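Local atomic coordinates of phospholipase C-beta (PLC-beta) (Sepia officinalis, PDB entry 3QR0), a protein that is a multidomain phospholipase of the C-beta family, combining PH, EF-hand-like, TIM-barrel (X and Y) and C2 regions, and carries a bound calcium ion. Residues S229-I234 against L297-L302; S285-K290 against L302-M307; V524-F529 against V561-K566; E627-R630 against R635-P638. All coordinates share one frame; numbering follows the deposited sequence.

Contact 1: S229-I234 against L297-L302; sequences SEIEGI and LTKEGL
A largely buried helix-to-helix contact, closed at its edge by a salt bridge, joins Ile-231, Glu-232 and Ile-234 of helix 230-238 to Lys-299 and Leu-302 of helix 299-307 in the EF-hand-like region. The backbones come nearest at Ile-231 and Lys-299, whose CA atoms are 7.1 Å apart. There the branch methyl CG2 of Ile-231 rests on the aliphatic stem of Lys-299, 3.6 Å from its CG. Beyond that point the lysine bends at chi3 (64°), bringing NZ to Glu-232. The carboxylate is met nearly head-on to its C-O bond, with OE1 2.9 Å from NZ, and the same oxygen also lies beside the lysine CD. Deeper in, Ile-234 CG2 faces Leu-302 CD2 at 4.2 Å, a looser apolar touch. Helix 299-307 starts with a side-chain cap: Thr-298 OG1 accepts from Gly-301 N over 3.2 Å with an N-H...O angle of 156°, and it also hydrogen-bonds to Glu-284. Just before the cap, the backbone of Leu-297 bonds to Ile-245. Short paired strands flanked by helices, with apolar residues packed between those helices, are characteristic of the EF-hand fold.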
loop_
_atom_site.group_PDB
_atom_site.type_symbol
_atom_site.label_atom_id
_atom_site.label_comp_id
_atom_site.label_asym_id
_atom_site.label_seq_id
_atom_site.Cartn_x
_atom_site.Cartn_y
_atom_site.Cartn_z
ATOM N N SER A 229 -23.901 19.089 5.470
ATOM C CA SER A 229 -24.732 19.565 6.583
ATOM C C SER A 229 -23.985 19.699 7.897
ATOM O O SER A 229 -24.300 20.576 8.702
ATOM C CB SER A 229 -25.902 18.602 6.810
ATOM O OG SER A 229 -26.745 18.551 5.679
ATOM N N GLU A 230 -23.024 18.804 8.110
ATOM C CA GLU A 230 -22.242 18.758 9.339
ATOM C C GLU A 230 -21.430 20.027 9.617
ATOM O O GLU A 230 -21.097 20.308 10.767
ATOM C CB GLU A 230 -21.291 17.550 9.320
ATOM C CG GLU A 230 -20.175 17.586 8.240
ATOM C CD GLU A 230 -20.572 16.934 6.921
ATOM O OE1 GLU A 230 -21.777 16.924 6.592
ATOM O OE2 GLU A 230 -19.672 16.432 6.205
ATOM N N ILE A 231 -21.099 20.776 8.568
ATOM C CA ILE A 231 -20.167 21.893 8.695
ATOM C C ILE A 231 -20.759 23.031 9.531
ATOM O O ILE A 231 -20.026 23.714 10.236
ATOM C CB ILE A 231 -19.697 22.416 7.309
ATOM C CG1 ILE A 231 -18.961 21.314 6.537
ATOM C CG2 ILE A 231 -18.777 23.611 7.461
ATOM C CD1 ILE A 231 -17.686 20.807 7.215
ATOM N N GLU A 232 -22.080 23.207 9.469
ATOM C CA GLU A 232 -22.764 24.248 10.238
ATOM C C GLU A 232 -22.550 24.072 11.745
ATOM O O GLU A 232 -22.111 24.999 12.430
ATOM C CB GLU A 232 -24.267 24.257 9.916
ATOM C CG GLU A 232 -25.061 25.392 10.565
ATOM C CD GLU A 232 -24.635 26.770 10.080
ATOM O OE1 GLU A 232 -24.567 26.980 8.845
ATOM O OE2 GLU A 232 -24.376 27.647 10.935
ATOM N N GLY A 233 -22.868 22.886 12.251
ATOM C CA GLY A 233 -22.648 22.566 13.658
ATOM C C GLY A 233 -21.182 22.648 14.055
ATOM O O GLY A 233 -20.855 23.126 15.138
ATOM N N ILE A 234 -20.294 22.192 13.175
ATOM C CA ILE A 234 -18.853 22.241 13.448
ATOM C C ILE A 234 -18.345 23.687 13.470
ATOM O O ILE A 234 -17.544 24.061 14.325
ATOM C CB ILE A 234 -18.055 21.404 12.427
ATOM C CG1 ILE A 234 -18.349 19.912 12.622
ATOM C CG2 ILE A 234 -16.560 21.669 12.561
ATOM C CD1 ILE A 234 -17.859 19.035 11.481
ATOM N N LEU A 297 -12.235 33.564 9.465
ATOM C CA LEU A 297 -12.472 32.392 8.633
ATOM C C LEU A 297 -13.962 32.057 8.622
ATOM O O LEU A 297 -14.573 31.867 9.676
ATOM C CB LEU A 297 -11.662 31.202 9.159
ATOM C CG LEU A 297 -11.686 29.908 8.342
ATOM C CD1 LEU A 297 -11.073 30.112 6.961
ATOM C CD2 LEU A 297 -10.961 28.791 9.096
ATOM N N THR A 298 -14.530 31.990 7.420
ATOM C CA THR A 298 -15.948 31.692 7.219
ATOM C C THR A 298 -16.195 30.182 7.166
ATOM O O THR A 298 -15.255 29.386 7.134
ATOM C CB THR A 298 -16.464 32.327 5.900
ATOM O OG1 THR A 298 -15.725 31.802 4.793
ATOM C CG2 THR A 298 -16.310 33.849 5.923
ATOM N N LYS A 299 -17.470 29.802 7.149
ATOM C CA LYS A 299 -17.880 28.396 7.047
ATOM C C LYS A 299 -17.281 27.715 5.808
ATOM O O LYS A 299 -16.796 26.588 5.878
ATOM C CB LYS A 299 -19.406 28.333 6.998
ATOM C CG LYS A 299 -20.001 26.939 7.029
ATOM C CD LYS A 299 -21.516 26.991 7.217
ATOM C CE LYS A 299 -22.220 27.671 6.046
ATOM N NZ LYS A 299 -23.701 27.554 6.139
ATOM N N GLU A 300 -17.303 28.423 4.684
ATOM C CA GLU A 300 -16.781 27.896 3.425
ATOM C C GLU A 300 -15.253 27.845 3.448
ATOM O O GLU A 300 -14.650 26.938 2.876
ATOM C CB GLU A 300 -17.272 28.744 2.245
ATOM C CG GLU A 300 -18.776 28.628 1.949
ATOM C CD GLU A 300 -19.675 29.410 2.907
ATOM O OE1 GLU A 300 -19.196 30.340 3.605
ATOM O OE2 GLU A 300 -20.884 29.090 2.958
ATOM N N GLY A 301 -14.636 28.823 4.114
ATOM C CA GLY A 301 -13.192 28.819 4.347
ATOM C C GLY A 301 -12.745 27.652 5.211
ATOM O O GLY A 301 -11.690 27.063 4.964
ATOM N N LEU A 302 -13.546 27.316 6.226
ATOM C CA LEU A 302 -13.262 26.163 7.089
ATOM C C LEU A 302 -13.303 24.854 6.313
ATOM O O LEU A 302 -12.407 24.020 6.441
ATOM C CB LEU A 302 -14.260 26.091 8.255
ATOM C CG LEU A 302 -14.099 24.910 9.222
ATOM C CD1 LEU A 302 -12.724 24.939 9.895
ATOM C CD2 LEU A 302 -15.201 24.914 10.266
#

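Contact 2: S285-K290 against L302-M307; sequences SAVNKK and LLYFLM
Tyr-304 meets Ala-286 and Val-287 where two helices flanking the short strand 296-297 come together in the EF-hand-like region: helix 273-288 near its end and the middle of helix 299-307. The closest CA atoms, those of Val-287 and Tyr-304, are still 7.8 Å apart, so side chains alone bridge the gap. With CG anti to the backbone N (chi1 -175°), the tyrosine extends toward the other helix. The methyl CB of Ala-286 sits over one face of the Tyr-304 ring, 4.2 Å from its centroid and 28° off the normal, which makes this a CH-pi contact. It is displaced toward the hydroxyl end: Ala-286 CB lies 3.8 Å from Tyr-304 CE1, and CZ is equally near. Val-287 meets the tyrosine nearer its root, its CG2 lying 4.0 Å from Tyr-304 CB and slanting in beside CD1. Helix 215-225 completes the surroundings, since Phe-219 pairs edge-to-face with the tyrosine ring and also touches Val-287.

Behind the contact, helix 273-288 ends as Lys-289 turns to positive phi. Its NZ folds back to Ser-285 O at 3.0 Å, tilted 25° from the carbonyl plane, and forms a salt bridge with Asp-216. An ammonium group at this end of a helix would probably be favoured by the helix dipole. Between the two segments themselves no hydrogen bond forms; their cohesion therefore rests on dispersion and on the weak attraction of methyl hydrogens to the tyrosine pi cloud.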
loop_
_atom_site.group_PDB
_atom_site.type_symbol
_atom_site.label_atom_id
_atom_site.label_comp_id
_atom_site.label_asym_id
_atom_site.label_seq_id
_atom_site.Cartn_x
_atom_site.Cartn_y
_atom_site.Cartn_z
ATOM N N SER A 285 -9.226 34.027 0.633
ATOM C CA SER A 285 -8.940 34.487 -0.730
ATOM C C SER A 285 -9.569 33.557 -1.767
ATOM O O SER A 285 -10.236 34.016 -2.700
ATOM C CB SER A 285 -7.430 34.570 -0.971
ATOM O OG SER A 285 -6.852 35.612 -0.204
ATOM N N ALA A 286 -9.351 32.255 -1.588
ATOM C CA ALA A 286 -9.889 31.231 -2.487
ATOM C C ALA A 286 -11.420 31.178 -2.508
ATOM O O ALA A 286 -12.017 30.973 -3.563
ATOM C CB ALA A 286 -9.328 29.856 -2.117
ATOM N N VAL A 287 -12.051 31.377 -1.355
ATOM C CA VAL A 287 -13.502 31.216 -1.235
ATOM C C VAL A 287 -14.302 32.522 -1.358
ATOM O O VAL A 287 -15.395 32.510 -1.925
ATOM C CB VAL A 287 -13.857 30.499 0.081
ATOM C CG1 VAL A 287 -15.346 30.586 0.367
ATOM C CG2 VAL A 287 -13.401 29.040 0.015
ATOM N N ASN A 288 -13.774 33.631 -0.835
ATOM C CA ASN A 288 -14.505 34.911 -0.814
ATOM C C ASN A 288 -13.824 36.092 -1.517
ATOM O O ASN A 288 -14.430 37.165 -1.638
ATOM C CB ASN A 288 -14.829 35.306 0.635
ATOM C CG ASN A 288 -15.944 34.465 1.230
ATOM O OD1 ASN A 288 -16.961 34.230 0.584
ATOM N ND2 ASN A 288 -15.756 34.006 2.463
ATOM N N LYS A 289 -12.589 35.898 -1.983
ATOM C CA LYS A 289 -11.826 36.949 -2.669
ATOM C C LYS A 289 -11.814 38.256 -1.858
ATOM O O LYS A 289 -11.524 38.219 -0.668
ATOM C CB LYS A 289 -12.344 37.143 -4.100
ATOM C CG LYS A 289 -12.119 35.926 -5.000
ATOM C CD LYS A 289 -10.679 35.864 -5.494
ATOM C CE LYS A 289 -10.439 34.638 -6.375
ATOM N NZ LYS A 289 -10.627 33.366 -5.623
ATOM N N LYS A 290 -12.145 39.399 -2.459
ATOM C CA LYS A 290 -12.086 40.670 -1.730
ATOM C C LYS A 290 -13.262 40.844 -0.759
ATOM O O LYS A 290 -13.357 41.865 -0.069
ATOM C CB LYS A 290 -11.981 41.849 -2.699
ATOM C CG LYS A 290 -10.712 41.800 -3.549
ATOM C CD LYS A 290 -10.602 43.004 -4.471
ATOM C CE LYS A 290 -9.356 42.935 -5.346
ATOM N NZ LYS A 290 -9.266 44.121 -6.246
ATOM N N LEU A 302 -13.546 27.316 6.226
ATOM C CA LEU A 302 -13.262 26.163 7.089
ATOM C C LEU A 302 -13.303 24.854 6.313
ATOM O O LEU A 302 -12.407 24.020 6.441
ATOM C CB LEU A 302 -14.260 26.091 8.255
ATOM C CG LEU A 302 -14.099 24.910 9.222
ATOM C CD1 LEU A 302 -12.724 24.939 9.895
ATOM C CD2 LEU A 302 -15.201 24.914 10.266
ATOM N N LEU A 303 -14.352 24.668 5.521
ATOM C CA LEU A 303 -14.489 23.462 4.701
ATOM C C LEU A 303 -13.313 23.335 3.734
ATOM O O LEU A 303 -12.783 22.242 3.531
ATOM C CB LEU A 303 -15.817 23.474 3.933
ATOM C CG LEU A 303 -16.144 22.245 3.077
ATOM C CD1 LEU A 303 -15.852 20.940 3.820
ATOM C CD2 LEU A 303 -17.599 22.297 2.632
ATOM N N TYR A 304 -12.896 24.459 3.157
ATOM C CA TYR A 304 -11.736 24.479 2.261
ATOM C C TYR A 304 -10.494 23.969 3.004
ATOM O O TYR A 304 -9.795 23.080 2.521
ATOM C CB TYR A 304 -11.505 25.899 1.724
ATOM C CG TYR A 304 -10.404 26.017 0.691
ATOM C CD1 TYR A 304 -10.693 26.019 -0.673
ATOM C CD2 TYR A 304 -9.074 26.143 1.077
ATOM C CE1 TYR A 304 -9.679 26.132 -1.626
ATOM C CE2 TYR A 304 -8.053 26.254 0.130
ATOM C CZ TYR A 304 -8.365 26.254 -1.212
ATOM O OH TYR A 304 -7.352 26.368 -2.135
ATOM N N PHE A 305 -10.230 24.523 4.184
ATOM C CA PHE A 305 -9.107 24.063 5.008
ATOM C C PHE A 305 -9.183 22.566 5.284
ATOM O O PHE A 305 -8.193 21.847 5.150
ATOM C CB PHE A 305 -9.048 24.780 6.360
ATOM C CG PHE A 305 -8.216 24.040 7.378
ATOM C CD1 PHE A 305 -6.834 24.049 7.292
ATOM C CD2 PHE A 305 -8.815 23.290 8.382
ATOM C CE1 PHE A 305 -6.061 23.351 8.202
ATOM C CE2 PHE A 305 -8.046 22.591 9.298
ATOM C CZ PHE A 305 -6.673 22.619 9.208
ATOM N N LEU A 306 -10.361 22.111 5.699
ATOM C CA LEU A 306 -10.536 20.728 6.135
ATOM C C LEU A 306 -10.216 19.743 5.025
ATOM O O LEU A 306 -9.804 18.616 5.299
ATOM C CB LEU A 306 -11.952 20.491 6.652
ATOM C CG LEU A 306 -12.325 21.142 7.987
ATOM C CD1 LEU A 306 -13.830 21.026 8.201
ATOM C CD2 LEU A 306 -11.557 20.515 9.141
ATOM N N MET A 307 -10.383 20.190 3.780
ATOM C CA MET A 307 -10.139 19.371 2.600
ATOM C C MET A 307 -8.757 19.572 1.993
ATOM O O MET A 307 -8.390 18.826 1.102
ATOM C CB MET A 307 -11.159 19.712 1.511
ATOM C CG MET A 307 -12.596 19.370 1.833
ATOM S SD MET A 307 -13.714 20.167 0.665
ATOM C CE MET A 307 -13.273 19.352 -0.871
#

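Contact 3: V524-F529 against V561-K566; sequences VHFTTF and VDYNKK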
loop_
_atom_site.group_PDB
_atom_site.type_symbol
_atom_site.label_atom_id
_atom_site.label_comp_id
_atom_site.label_asym_id
_atom_site.label_seq_id
_atom_site.Cartn_x
_atom_site.Cartn_y
_atom_site.Cartn_z
ATOM N N VAL A 524 17.970 -22.581 9.200
ATOM C CA VAL A 524 18.356 -23.758 9.967
ATOM C C VAL A 524 17.144 -24.334 10.684
ATOM O O VAL A 524 16.161 -23.630 10.934
ATOM C CB VAL A 524 19.455 -23.437 11.013
ATOM C CG1 VAL A 524 20.715 -22.910 10.329
ATOM C CG2 VAL A 524 18.944 -22.444 12.059
ATOM N N HIS A 525 17.232 -25.621 10.998
ATOM C CA HIS A 525 16.247 -26.330 11.809
ATOM C C HIS A 525 16.132 -25.665 13.188
ATOM O O HIS A 525 17.131 -25.511 13.879
ATOM C CB HIS A 525 16.710 -27.795 11.937
ATOM C CG HIS A 525 15.827 -28.661 12.778
ATOM N ND1 HIS A 525 14.639 -29.189 12.316
ATOM C CD2 HIS A 525 15.983 -29.135 14.037
ATOM C CE1 HIS A 525 14.087 -29.922 13.266
ATOM N NE2 HIS A 525 14.883 -29.909 14.320
ATOM N N PHE A 526 14.927 -25.248 13.573
ATOM C CA PHE A 526 14.719 -24.663 14.900
ATOM C C PHE A 526 14.673 -25.778 15.949
ATOM O O PHE A 526 14.033 -26.803 15.742
ATOM C CB PHE A 526 13.425 -23.845 14.943
ATOM C CG PHE A 526 13.241 -23.073 16.222
ATOM C CD1 PHE A 526 13.688 -21.762 16.330
ATOM C CD2 PHE A 526 12.634 -23.663 17.324
ATOM C CE1 PHE A 526 13.526 -21.051 17.513
ATOM C CE2 PHE A 526 12.470 -22.963 18.509
ATOM C CZ PHE A 526 12.911 -21.654 18.606
ATOM N N THR A 527 15.371 -25.581 17.063
ATOM C CA THR A 527 15.334 -26.542 18.165
ATOM C C THR A 527 14.631 -25.897 19.356
ATOM O O THR A 527 13.462 -26.182 19.601
ATOM C CB THR A 527 16.742 -27.055 18.535
ATOM O OG1 THR A 527 17.616 -25.952 18.800
ATOM C CG2 THR A 527 17.316 -27.877 17.396
ATOM N N THR A 528 15.340 -25.026 20.078
ATOM C CA THR A 528 14.759 -24.253 21.182
ATOM C C THR A 528 15.306 -22.827 21.182
ATOM O O THR A 528 16.319 -22.540 20.543
ATOM C CB THR A 528 15.106 -24.864 22.559
ATOM O OG1 THR A 528 16.525 -24.828 22.754
ATOM C CG2 THR A 528 14.605 -26.300 22.681
ATOM N N PHE A 529 14.646 -21.943 21.926
ATOM C CA PHE A 529 15.148 -20.586 22.115
ATOM C C PHE A 529 16.449 -20.574 22.935
ATOM O O PHE A 529 17.364 -19.800 22.651
ATOM C CB PHE A 529 14.082 -19.705 22.771
ATOM C CG PHE A 529 12.901 -19.415 21.878
ATOM C CD1 PHE A 529 11.626 -19.839 22.222
ATOM C CD2 PHE A 529 13.072 -18.725 20.686
ATOM C CE1 PHE A 529 10.536 -19.563 21.402
ATOM C CE2 PHE A 529 11.992 -18.452 19.855
ATOM C CZ PHE A 529 10.719 -18.872 20.215
ATOM N N VAL A 561 9.935 -13.076 21.420
ATOM C CA VAL A 561 10.258 -11.658 21.247
ATOM C C VAL A 561 11.768 -11.404 21.395
ATOM O O VAL A 561 12.349 -10.666 20.602
ATOM C CB VAL A 561 9.468 -10.777 22.242
ATOM C CG1 VAL A 561 9.953 -9.331 22.207
ATOM C CG2 VAL A 561 7.962 -10.850 21.947
ATOM N N ASP A 562 12.394 -12.035 22.388
ATOM C CA ASP A 562 13.832 -11.868 22.621
ATOM C C ASP A 562 14.678 -12.450 21.485
ATOM O O ASP A 562 15.652 -11.836 21.059
ATOM C CB ASP A 562 14.249 -12.512 23.946
ATOM C CG ASP A 562 13.936 -11.641 25.164
ATOM O OD1 ASP A 562 14.245 -12.094 26.282
ATOM O OD2 ASP A 562 13.391 -10.526 25.020
ATOM N N TYR A 563 14.303 -13.631 21.003
ATOM C CA TYR A 563 14.955 -14.248 19.839
ATOM C C TYR A 563 14.988 -13.292 18.638
ATOM O O TYR A 563 16.019 -13.144 17.968
ATOM C CB TYR A 563 14.241 -15.558 19.469
ATOM C CG TYR A 563 14.643 -16.131 18.129
ATOM C CD1 TYR A 563 15.669 -17.069 18.024
ATOM C CD2 TYR A 563 13.999 -15.730 16.963
ATOM C CE1 TYR A 563 16.040 -17.592 16.786
ATOM C CE2 TYR A 563 14.365 -16.244 15.727
ATOM C CZ TYR A 563 15.381 -17.174 15.643
ATOM O OH TYR A 563 15.730 -17.668 14.406
ATOM N N ASN A 564 13.863 -12.627 18.389
ATOM C CA ASN A 564 13.727 -11.718 17.248
ATOM C C ASN A 564 14.438 -10.364 17.402
ATOM O O ASN A 564 14.370 -9.522 16.507
ATOM C CB ASN A 564 12.241 -11.498 16.928
ATOM C CG ASN A 564 11.614 -12.687 16.215
ATOM O OD1 ASN A 564 12.260 -13.346 15.398
ATOM N ND2 ASN A 564 10.351 -12.966 16.518
ATOM N N LYS A 565 15.115 -10.144 18.525
ATOM C CA LYS A 565 15.926 -8.944 18.685
ATOM C C LYS A 565 17.267 -9.070 17.965
ATOM O O LYS A 565 17.841 -8.066 17.553
ATOM C CB LYS A 565 16.129 -8.616 20.166
ATOM C CG LYS A 565 14.828 -8.245 20.848
ATOM C CD LYS A 565 14.987 -7.964 22.323
ATOM C CE LYS A 565 13.629 -7.640 22.960
ATOM N NZ LYS A 565 13.669 -7.823 24.427
ATOM N N LYS A 566 17.743 -10.301 17.807
ATOM C CA LYS A 566 19.032 -10.567 17.176
ATOM C C LYS A 566 18.924 -11.400 15.903
ATOM O O LYS A 566 19.723 -11.220 14.986
ATOM C CB LYS A 566 19.955 -11.261 18.174
ATOM C CG LYS A 566 20.323 -10.388 19.355
ATOM C CD LYS A 566 21.222 -11.127 20.341
ATOM C CE LYS A 566 21.891 -10.165 21.308
ATOM N NZ LYS A 566 22.845 -10.864 22.215
#
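Three aromatic side chains, Phe-526, Phe-529 and Tyr-563, meet on the outside of the TIM-barrel fold, in its Y region, where the loop after strand 522-523 passes the end of helix 557-563. The tight part is the pair Phe-529 and Tyr-563. Phe-529 CD2 lies 3.6 Å from Tyr-563 CB, and Phe-529 CE2 is almost as close to the same methylene carbon. The edge of Phe-529 turns toward the tyrosine face in an offset edge-to-face arrangement, with the centroids of the Phe-529 and Tyr-563 rings 5.8 Å apart and their planes at 61°. A chi1 of 168° swings the Tyr-563 ring out from its helix toward the loop. Phe-526 of the loop and Phe-529, which opens helix 529-535, brace each other: Phe-526 CZ stands 3.5 Å above the Phe-529 plane, offset toward the rim, while Phe-529 CG lies in the plane of the Phe-526 ring at its edge.

The looser side begins where Phe-526 itself meets Tyr-563, CE1 to CE1, at 4.3 Å. Farther out, His-525, Thr-527 and Thr-528 are exposed. Thr-528 nevertheless has a definite role, its OG1 capping helix 529-535 through Gln-531 N. On the far side of helix 557-563 a salt bridge spans the helix end and the residues after it: Lys-565 NZ is 2.8 Å from Asp-562 OD2, approaching on the anti side and 32° out of the carboxylate plane.

Contact 4: E627-R630 against R635-P638; sequences EFMR and RFDP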
loop_
_atom_site.group_PDB
_atom_site.type_symbol
_atom_site.label_atom_id
_atom_site.label_comp_id
_atom_site.label_asym_id
_atom_site.label_seq_id
_atom_site.Cartn_x
_atom_site.Cartn_y
_atom_site.Cartn_z
ATOM N N GLU A 627 10.881 0.761 19.749
ATOM C CA GLU A 627 12.095 0.690 20.566
ATOM C C GLU A 627 12.009 -0.374 21.660
ATOM O O GLU A 627 12.969 -1.124 21.875
ATOM C CB GLU A 627 12.406 2.052 21.198
ATOM C CG GLU A 627 13.808 2.152 21.778
ATOM C CD GLU A 627 14.121 3.533 22.331
ATOM O OE1 GLU A 627 13.268 4.103 23.046
ATOM O OE2 GLU A 627 15.226 4.044 22.058
ATOM N N PHE A 628 10.860 -0.468 22.329
ATOM C CA PHE A 628 10.715 -1.434 23.418
ATOM C C PHE A 628 10.903 -2.879 22.934
ATOM O O PHE A 628 11.326 -3.729 23.713
ATOM C CB PHE A 628 9.379 -1.260 24.158
ATOM C CG PHE A 628 8.210 -1.917 23.486
ATOM C CD1 PHE A 628 7.774 -3.170 23.893
ATOM C CD2 PHE A 628 7.531 -1.276 22.461
ATOM C CE1 PHE A 628 6.683 -3.781 23.275
ATOM C CE2 PHE A 628 6.445 -1.878 21.836
ATOM C CZ PHE A 628 6.020 -3.132 22.246
ATOM N N MET A 629 10.607 -3.133 21.656
ATOM C CA MET A 629 10.784 -4.458 21.041
ATOM C C MET A 629 12.231 -4.747 20.660
ATOM O O MET A 629 12.564 -5.888 20.328
ATOM C CB MET A 629 9.943 -4.585 19.760
ATOM C CG MET A 629 8.453 -4.376 19.938
ATOM S SD MET A 629 7.630 -5.828 20.599
ATOM C CE MET A 629 7.701 -6.928 19.181
ATOM N N ARG A 630 13.072 -3.712 20.657
ATOM C CA ARG A 630 14.487 -3.846 20.315
ATOM C C ARG A 630 15.397 -3.800 21.543
ATOM O O ARG A 630 16.586 -4.094 21.440
ATOM C CB ARG A 630 14.891 -2.740 19.340
ATOM C CG ARG A 630 14.148 -2.800 18.011
ATOM C CD ARG A 630 14.632 -1.748 17.030
ATOM N NE ARG A 630 13.859 -0.506 17.103
ATOM C CZ ARG A 630 14.304 0.664 17.559
ATOM N NH1 ARG A 630 15.545 0.806 18.013
ATOM N NH2 ARG A 630 13.492 1.714 17.554
ATOM N N ARG A 635 11.796 -7.644 28.935
ATOM C CA ARG A 635 10.947 -8.798 28.657
ATOM C C ARG A 635 9.554 -8.290 28.317
ATOM O O ARG A 635 9.031 -7.417 29.009
ATOM C CB ARG A 635 10.876 -9.736 29.865
ATOM C CG ARG A 635 12.182 -10.443 30.186
ATOM C CD ARG A 635 12.471 -11.578 29.208
ATOM N NE ARG A 635 11.807 -12.825 29.582
ATOM C CZ ARG A 635 11.922 -13.972 28.916
ATOM N NH1 ARG A 635 12.667 -14.051 27.821
ATOM N NH2 ARG A 635 11.280 -15.052 29.344
ATOM N N PHE A 636 8.968 -8.832 27.250
ATOM C CA PHE A 636 7.651 -8.402 26.780
ATOM C C PHE A 636 6.777 -9.596 26.390
ATOM O O PHE A 636 7.154 -10.394 25.534
ATOM C CB PHE A 636 7.796 -7.458 25.587
ATOM C CG PHE A 636 6.490 -7.113 24.925
ATOM C CD1 PHE A 636 5.494 -6.457 25.634
ATOM C CD2 PHE A 636 6.252 -7.453 23.599
ATOM C CE1 PHE A 636 4.285 -6.134 25.033
ATOM C CE2 PHE A 636 5.044 -7.135 22.989
ATOM C CZ PHE A 636 4.056 -6.473 23.715
ATOM N N ASP A 637 5.619 -9.708 27.039
ATOM C CA ASP A 637 4.630 -10.726 26.721
ATOM C C ASP A 637 3.547 -10.076 25.850
ATOM O O ASP A 637 2.763 -9.264 26.345
ATOM C CB ASP A 637 4.032 -11.300 28.014
ATOM C CG ASP A 637 2.996 -12.386 27.764
ATOM O OD1 ASP A 637 2.710 -12.709 26.591
ATOM O OD2 ASP A 637 2.466 -12.926 28.761
ATOM N N PRO A 638 3.511 -10.412 24.545
ATOM C CA PRO A 638 2.498 -9.835 23.662
ATOM C C PRO A 638 1.057 -10.233 23.983
ATOM O O PRO A 638 0.139 -9.655 23.417
ATOM C CB PRO A 638 2.898 -10.352 22.274
ATOM C CG PRO A 638 3.744 -11.522 22.524
ATOM C CD PRO A 638 4.474 -11.232 23.786
#
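Phe-636 lies against Phe-628 and Met-629 in a buried contact formed as the chain turns back after the weakly bonded helix 627-630. From CB, an extended chi1 of 172° carries the ring of Phe-636 toward that helix. Its CG is 3.7 Å from Phe-628 CE1. The next atoms divide the work: CD1 faces the same Phe-628 CE1, whereas Phe-636 CD2 also receives Met-629 SD at 3.7 Å. Farther along, CE1 again meets only Phe-628 CE1 across the contact, while Phe-636 CE2 lies 3.8 Å from Met-629 SD. At the tip, Phe-636 CZ comes 4.1 Å from Phe-628 CZ. All six ring atoms of Phe-636 are thus nearly equidistant from Phe-628 CE1, which stands 3.5 Å above the centre of the ring. With planes at 87°, the pair is T-shaped, Phe-628 giving its edge and Phe-636 its face.

Met-629 SD approaches obliquely, 51° off the normal of the Phe-636 ring, after the methionine chain has bent at chi2 and chi3; Met-629 CG lies over one face of Phe-628, toward its rim. Pro-638 N lies over the opposite face of Phe-636, toward its rim. The contact lies between helix 627-630 and the loop leading to strand 650-660, beside the C2 region, as the touch of Phe-628 on Leu-713 indicates. The arrangement combines a T-shaped aromatic pair with a Met-aromatic contact.

The contacts form two distant pairs. Contacts 1 and 2, with centres 10 Å apart, share Leu-302 and helix 299-307, and Ile-231 CD1 of contact 1 lies 3.9 Å from Leu-303 CD1 of contact 2. Contacts 3 and 4, centres 15 Å apart, are joined by a salt bridge of 2.9 Å between Asp-562 OD1 and Arg-635 NH1, with Lys-565 CG packing on Met-629 O nearby. Between the pairs the separation is large: the centres of contacts 1 and 3 are about 56 Å apart, and the nearest atoms of contacts 2 and 4 about 30 Å. None contributes a calcium ligand; those are Asn-339, Glu-368, Asp-370 and Glu-417.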